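Putative lipoprotein (Bacteroides fragilis, PDB 3NQI) is of unknown function but is a putative lipoprotein, probably tethered to the bacterial cell envelope by a lipid anchor. Local coordinates at residues A[10-13]-A[14-18]; A[139-142]-A[143-147]. All coordinates share one frame; numbering follows the deposited sequence.

In the fold
Interaction 1 and interaction 2 lie in separate parts of the chain. Their centres are about 24 Å apart, and they do not touch. Each is a local contact along one run of chain: interaction 1 in the first strand, 11-21, and interaction 2 in and just around helix 138-145. Interaction 1 is partly buried and joins side chain to backbone. An indole lies on a glycine and meets a valine, so its chemistry is apolar. Interaction 2 is a surface contact carried mainly by main-chain hydrogen bonds. A water and an apolar side-chain pair add to it, and Glu139 at one end binds a cadmium ion. Its buried member, Glu144, points its charge into the protein.

Interaction 1 (A[10-13]-A[14-18]); sequences QQWA and GVVKV
Trp12 lays its indole forward over Gly14 and reaches Val16, all within one strand of the beta hairpin made by strands 11-21 and 24-28. The chain swings round here: the short axes of 11-13 and 14-18 make an angle of 75°. From CB the side chain leaves with CG anti to the backbone N (chi1 -180°), and this carries the ring forward along the strand. Trp12 CD2 lies 4.2 Å from Gly14 N. CE3 also passes near that nitrogen, which sits above the ring plane and toward its rim. Further out, Trp12 CZ2 is 3.6 Å from Gly14 CA. The six-membered ring therefore receives a CH-pi contact: Gly14 CA stands 3.8 Å from the centroid of the Trp12 six-membered ring, 26° off the normal. With no side chain on Gly14, the indole rests directly on the backbone.

The far rim meets the next residues at its edge. Val15 O lies there, 3.8 Å from Trp12 CH2. Val16 brings up its CG1 branch, and the two side chains slide past each other in opposite directions. Outside the segments, the backbones of Trp12 and Gly14 are hydrogen-bonded to those of Cys54 and Ile52 of strand 49-56. Val16 also touches Phe27 of strand 24-28, which ties the apolar contact to the hairpin partner. At the end of the indole, Trp12 CZ3 rests 3.7 Å from Val16 CG1.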
ATOM      1  N   GLN A  10       2.539 -26.722   2.447  1.00 72.95           N
ATOM      2  CA  GLN A  10       3.280 -25.461   2.359  1.00 71.49           C
ATOM      3  C   GLN A  10       2.400 -24.292   2.790  1.00 66.56           C
ATOM      4  O   GLN A  10       1.217 -24.256   2.458  1.00 64.40           O
ATOM      5  CB  GLN A  10       3.812 -25.227   0.932  1.00 71.01           C
ATOM      6  N   GLN A  11       2.991 -23.351   3.529  1.00 65.63           N
ATOM      7  CA  GLN A  11       2.314 -22.145   3.988  1.00 61.05           C
ATOM      8  C   GLN A  11       2.848 -20.921   3.248  1.00 58.33           C
ATOM      9  O   GLN A  11       3.973 -20.932   2.787  1.00 61.34           O
ATOM     10  CB  GLN A  11       2.529 -21.962   5.493  1.00 63.08           C
ATOM     11  CG  GLN A  11       1.887 -23.034   6.363  1.00 66.25           C
ATOM     12  CD  GLN A  11       1.931 -22.697   7.849  1.00 69.92           C
ATOM     13  OE1 GLN A  11       2.541 -21.719   8.260  1.00 74.50           O
ATOM     14  NE2 GLN A  11       1.273 -23.512   8.655  1.00 74.97           N
ATOM     15  N   TRP A  12       2.037 -19.867   3.130  1.00 52.88           N
ATOM     16  CA  TRP A  12       2.446 -18.654   2.431  1.00 49.57           C
ATOM     17  C   TRP A  12       1.662 -17.460   2.981  1.00 44.04           C
ATOM     18  O   TRP A  12       0.527 -17.619   3.393  1.00 38.85           O
ATOM     19  CB  TRP A  12       2.179 -18.809   0.927  1.00 50.17           C
ATOM     20  CG  TRP A  12       2.577 -17.609   0.106  1.00 54.03           C
ATOM     21  CD1 TRP A  12       3.839 -17.299  -0.300  1.00 60.40           C
ATOM     22  CD2 TRP A  12       1.719 -16.575  -0.423  1.00 53.25           C
ATOM     23  NE1 TRP A  12       3.829 -16.131  -1.024  1.00 60.56           N
ATOM     24  CE2 TRP A  12       2.544 -15.672  -1.126  1.00 55.77           C
ATOM     25  CE3 TRP A  12       0.346 -16.328  -0.374  1.00 47.51           C
ATOM     26  CZ2 TRP A  12       2.044 -14.547  -1.778  1.00 48.38           C
ATOM     27  CZ3 TRP A  12      -0.154 -15.193  -1.013  1.00 46.48           C
ATOM     28  CH2 TRP A  12       0.696 -14.322  -1.708  1.00 50.66           C
ATOM     29  N   ALA A  13       2.298 -16.298   3.068  1.00 39.49           N
ATOM     30  CA  ALA A  13       1.566 -15.053   3.341  1.00 38.42           C
ATOM     31  C   ALA A  13       2.004 -14.119   2.269  1.00 37.54           C
ATOM     32  O   ALA A  13       3.128 -14.260   1.765  1.00 41.47           O
ATOM     33  CB  ALA A  13       1.891 -14.510   4.704  1.00 38.67           C
ATOM     34  N   GLY A  14       1.153 -13.174   1.900  1.00 34.15           N
ATOM     35  CA  GLY A  14       1.534 -12.206   0.902  1.00 32.73           C
ATOM     36  C   GLY A  14       0.336 -11.421   0.385  1.00 28.72           C
ATOM     37  O   GLY A  14      -0.809 -11.702   0.723  1.00 25.64           O
ATOM     38  N   VAL A  15       0.654 -10.523  -0.525  1.00 23.65           N
ATOM     39  CA  VAL A  15      -0.277  -9.573  -1.099  1.00 25.95           C
ATOM     40  C   VAL A  15      -0.910 -10.257  -2.306  1.00 26.13           C
ATOM     41  O   VAL A  15      -0.231 -10.866  -3.104  1.00 22.42           O
ATOM     42  CB  VAL A  15       0.478  -8.306  -1.498  1.00 24.45           C
ATOM     43  CG1 VAL A  15      -0.386  -7.417  -2.300  1.00 28.56           C
ATOM     44  CG2 VAL A  15       0.993  -7.613  -0.207  1.00 27.36           C
ATOM     45  N   VAL A  16      -2.217 -10.116  -2.439  1.00 23.39           N
ATOM     46  CA  VAL A  16      -2.966 -10.732  -3.530  1.00 24.32           C
ATOM     47  C   VAL A  16      -4.067  -9.820  -4.000  1.00 22.24           C
ATOM     48  O   VAL A  16      -4.528  -8.995  -3.277  1.00 23.80           O
ATOM     49  CB  VAL A  16      -3.659 -12.068  -3.100  1.00 25.52           C
ATOM     50  CG1 VAL A  16      -2.658 -13.093  -2.741  1.00 23.55           C
ATOM     51  CG2 VAL A  16      -4.703 -11.834  -1.950  1.00 21.02           C
ATOM     52  N   LYS A  17      -4.501 -10.006  -5.239  1.00 25.36           N
ATOM     53  CA  LYS A  17      -5.663  -9.328  -5.745  1.00 23.73           C
ATOM     54  C   LYS A  17      -6.877 -10.158  -5.288  1.00 25.32           C
ATOM     55  O   LYS A  17      -6.784 -11.367  -5.153  1.00 25.18           O
ATOM     56  CB  LYS A  17      -5.625  -9.291  -7.265  1.00 28.73           C
ATOM     57  CG  LYS A  17      -6.811  -8.613  -7.897  1.00 34.31           C
ATOM     58  CD  LYS A  17      -6.793  -8.769  -9.414  1.00 48.30           C
ATOM     59  CE  LYS A  17      -7.991  -8.047 -10.033  1.00 54.56           C
ATOM     60  NZ  LYS A  17      -7.757  -7.706 -11.464  1.00 64.32           N
ATOM     61  N   VAL A  18      -7.999  -9.481  -5.037  1.00 24.32           N
ATOM     62  CA  VAL A  18      -9.218 -10.121  -4.579  1.00 24.48           C
ATOM     63  C   VAL A  18     -10.167 -10.228  -5.779  1.00 30.69           C
ATOM     64  O   VAL A  18     -10.454  -9.216  -6.425  1.00 31.47           O
ATOM     65  CB  VAL A  18      -9.866  -9.241  -3.469  1.00 25.73           C
ATOM     66  CG1 VAL A  18     -11.248  -9.812  -3.006  1.00 27.96           C
ATOM     67  CG2 VAL A  18      -8.820  -9.024  -2.296  1.00 17.42           C
TER

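Interaction 2 (A[139-142]-A[143-147]); sequences EDIK and NELAK. With CD (cadmium ion), chain G.
The flat amide of Asn143 reaches back to Asp140 through one water. Asn143 ND2 donates to that water at 3.1 Å, and the water donates to Asp140 O at 2.7 Å. CG of Asn143 is anti to the backbone N (chi1 -177°), which turns the amide toward this bridge. Asp140 O is gripped twice, since Glu144 N also donates to Asp140 O at 2.8 Å. A second flat group, the carboxylate of Glu139, binds a cadmium ion with both oxygens, Glu139 OE1 at 2.5 Å and Glu139 OE2 at 2.7 Å from the metal. The metal has one more ligand from elsewhere in the structure.

The motif is the alpha-helix 138-145, with four main-chain bonds, from residues 143 to 146, each to the carbonyl four places earlier. Asn143 N donates to Glu139 O, and Leu145 N to Ile141 O, the latter nearly straight at 167°. Ala146 N to Lys142 O is longer, 3.2 Å. On one flank Ile141 and Leu145 lie side by side and point the same way, with Ile141 CG2 4.1 Å from Leu145 CD1. Glu144 turns inward instead. Its chain bends at chi2 (51°), and OE2 makes a salt bridge to Arg184 NE and hydrogen bonds to His148 NE2 and Lys133 N. Lys147 N donates to Glu144 O at 3.0 Å, three residues back rather than four.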
ATOM      1  N   GLU A 139     -11.469  -3.523  19.848  1.00 30.40           N
ATOM      2  CA  GLU A 139     -12.164  -2.344  19.295  1.00 30.49           C
ATOM      3  C   GLU A 139     -11.194  -1.152  19.177  1.00 27.94           C
ATOM      4  O   GLU A 139     -11.204  -0.449  18.175  1.00 25.96           O
ATOM      5  CB  GLU A 139     -13.362  -1.906  20.133  1.00 31.44           C
ATOM      6  CG  GLU A 139     -14.489  -2.933  20.283  1.00 37.48           C
ATOM      7  CD  GLU A 139     -14.197  -3.969  21.355  1.00 36.80           C
ATOM      8  OE1 GLU A 139     -13.023  -4.081  21.866  1.00 33.72           O
ATOM      9  OE2 GLU A 139     -15.144  -4.696  21.699  1.00 42.80           O
ATOM     10  N   ASP A 140     -10.386  -0.937  20.221  1.00 26.28           N
ATOM     11  CA  ASP A 140      -9.470   0.203  20.269  1.00 26.37           C
ATOM     12  C   ASP A 140      -8.377   0.107  19.220  1.00 26.27           C
ATOM     13  O   ASP A 140      -8.041   1.109  18.609  1.00 22.88           O
ATOM     14  CB  ASP A 140      -8.817   0.370  21.641  1.00 27.09           C
ATOM     15  CG  ASP A 140      -9.784   0.911  22.699  1.00 33.70           C
ATOM     16  OD1 ASP A 140     -10.961   1.212  22.399  1.00 36.98           O
ATOM     17  OD2 ASP A 140      -9.360   1.004  23.856  1.00 31.04           O
ATOM     18  N   ILE A 141      -7.838  -1.106  19.040  1.00 25.61           N
ATOM     19  CA  ILE A 141      -6.809  -1.354  18.081  1.00 27.81           C
ATOM     20  C   ILE A 141      -7.353  -1.053  16.685  1.00 26.77           C
ATOM     21  O   ILE A 141      -6.686  -0.357  15.886  1.00 23.96           O
ATOM     22  CB  ILE A 141      -6.285  -2.825  18.181  1.00 29.68           C
ATOM     23  CG1 ILE A 141      -5.501  -3.026  19.473  1.00 32.64           C
ATOM     24  CG2 ILE A 141      -5.400  -3.178  16.998  1.00 33.41           C
ATOM     25  CD1 ILE A 141      -5.181  -4.505  19.786  1.00 36.66           C
ATOM     26  N   LYS A 142      -8.560  -1.520  16.412  1.00 25.61           N
ATOM     27  CA  LYS A 142      -9.192  -1.313  15.111  1.00 27.37           C
ATOM     28  C   LYS A 142      -9.443   0.156  14.888  1.00 26.47           C
ATOM     29  O   LYS A 142      -9.147   0.671  13.796  1.00 24.24           O
ATOM     30  CB  LYS A 142     -10.502  -2.083  14.935  1.00 28.25           C
ATOM     31  CG  LYS A 142     -10.360  -3.584  14.783  1.00 38.63           C
ATOM     32  CD  LYS A 142     -11.767  -4.211  14.807  1.00 48.58           C
ATOM     33  CE  LYS A 142     -11.752  -5.740  14.780  1.00 55.40           C
ATOM     34  NZ  LYS A 142     -13.155  -6.275  14.807  1.00 55.31           N
ATOM     35  N   ASN A 143      -9.954   0.828  15.918  1.00 25.57           N
ATOM     36  CA  ASN A 143     -10.212   2.296  15.849  1.00 24.76           C
ATOM     37  C   ASN A 143      -8.916   3.138  15.615  1.00 23.62           C
ATOM     38  O   ASN A 143      -8.967   4.179  14.898  1.00 23.78           O
ATOM     39  CB  ASN A 143     -10.962   2.758  17.070  1.00 26.16           C
ATOM     40  CG  ASN A 143     -11.310   4.223  17.022  1.00 29.51           C
ATOM     41  OD1 ASN A 143     -12.066   4.678  16.170  1.00 28.04           O
ATOM     42  ND2 ASN A 143     -10.727   4.980  17.924  1.00 23.71           N
ATOM     43  N   GLU A 144      -7.832   2.717  16.266  1.00 21.52           N
ATOM     44  CA  GLU A 144      -6.536   3.352  16.192  1.00 23.04           C
ATOM     45  C   GLU A 144      -5.996   3.200  14.785  1.00 22.54           C
ATOM     46  O   GLU A 144      -5.545   4.176  14.195  1.00 23.25           O
ATOM     47  CB  GLU A 144      -5.532   2.729  17.177  1.00 21.59           C
ATOM     48  CG  GLU A 144      -4.078   3.146  17.076  1.00 22.19           C
ATOM     49  CD  GLU A 144      -3.796   4.642  17.054  1.00 22.86           C
ATOM     50  OE1 GLU A 144      -4.639   5.474  17.436  1.00 23.44           O
ATOM     51  OE2 GLU A 144      -2.704   5.026  16.650  1.00 24.82           O
ATOM     52  N   LEU A 145      -6.032   1.981  14.261  1.00 22.68           N
ATOM     53  CA  LEU A 145      -5.548   1.720  12.892  1.00 23.58           C
ATOM     54  C   LEU A 145      -6.262   2.565  11.842  1.00 23.34           C
ATOM     55  O   LEU A 145      -5.612   3.061  10.895  1.00 24.69           O
ATOM     56  CB  LEU A 145      -5.580   0.219  12.579  1.00 23.62           C
ATOM     57  CG  LEU A 145      -4.588  -0.713  13.326  1.00 28.42           C
ATOM     58  CD1 LEU A 145      -4.903  -2.176  13.021  1.00 27.84           C
ATOM     59  CD2 LEU A 145      -3.107  -0.399  13.028  1.00 29.76           C
ATOM     60  N   ALA A 146      -7.562   2.784  12.027  1.00 23.26           N
ATOM     61  CA  ALA A 146      -8.383   3.621  11.130  1.00 24.99           C
ATOM     62  C   ALA A 146      -7.990   5.091  11.114  1.00 24.63           C
ATOM     63  O   ALA A 146      -8.413   5.806  10.245  1.00 24.79           O
ATOM     64  CB  ALA A 146      -9.853   3.532  11.503  1.00 22.31           C
ATOM     65  N   LYS A 147      -7.273   5.569  12.125  1.00 22.88           N
ATOM     66  CA  LYS A 147      -6.805   6.944  12.135  1.00 21.36           C
ATOM     67  C   LYS A 147      -5.676   7.246  11.137  1.00 22.32           C
ATOM     68  O   LYS A 147      -5.358   8.399  10.921  1.00 22.32           O
ATOM     69  CB  LYS A 147      -6.309   7.313  13.528  1.00 21.34           C
ATOM     70  CG  LYS A 147      -7.421   7.452  14.565  1.00 24.07           C
ATOM     71  CD  LYS A 147      -6.889   7.924  15.935  1.00 28.35           C
ATOM     72  CE  LYS A 147      -8.032   8.279  16.893  1.00 26.04           C
ATOM     73  NZ  LYS A 147      -8.716   9.625  16.697  1.00 30.91           N
TER
HETATM   74 CD    CD G 302     -13.535  -5.796  23.584  0.62 28.97          CD
HETATM   75  O   HOH W   1      -8.510   3.553  19.592  1.00 24.96           O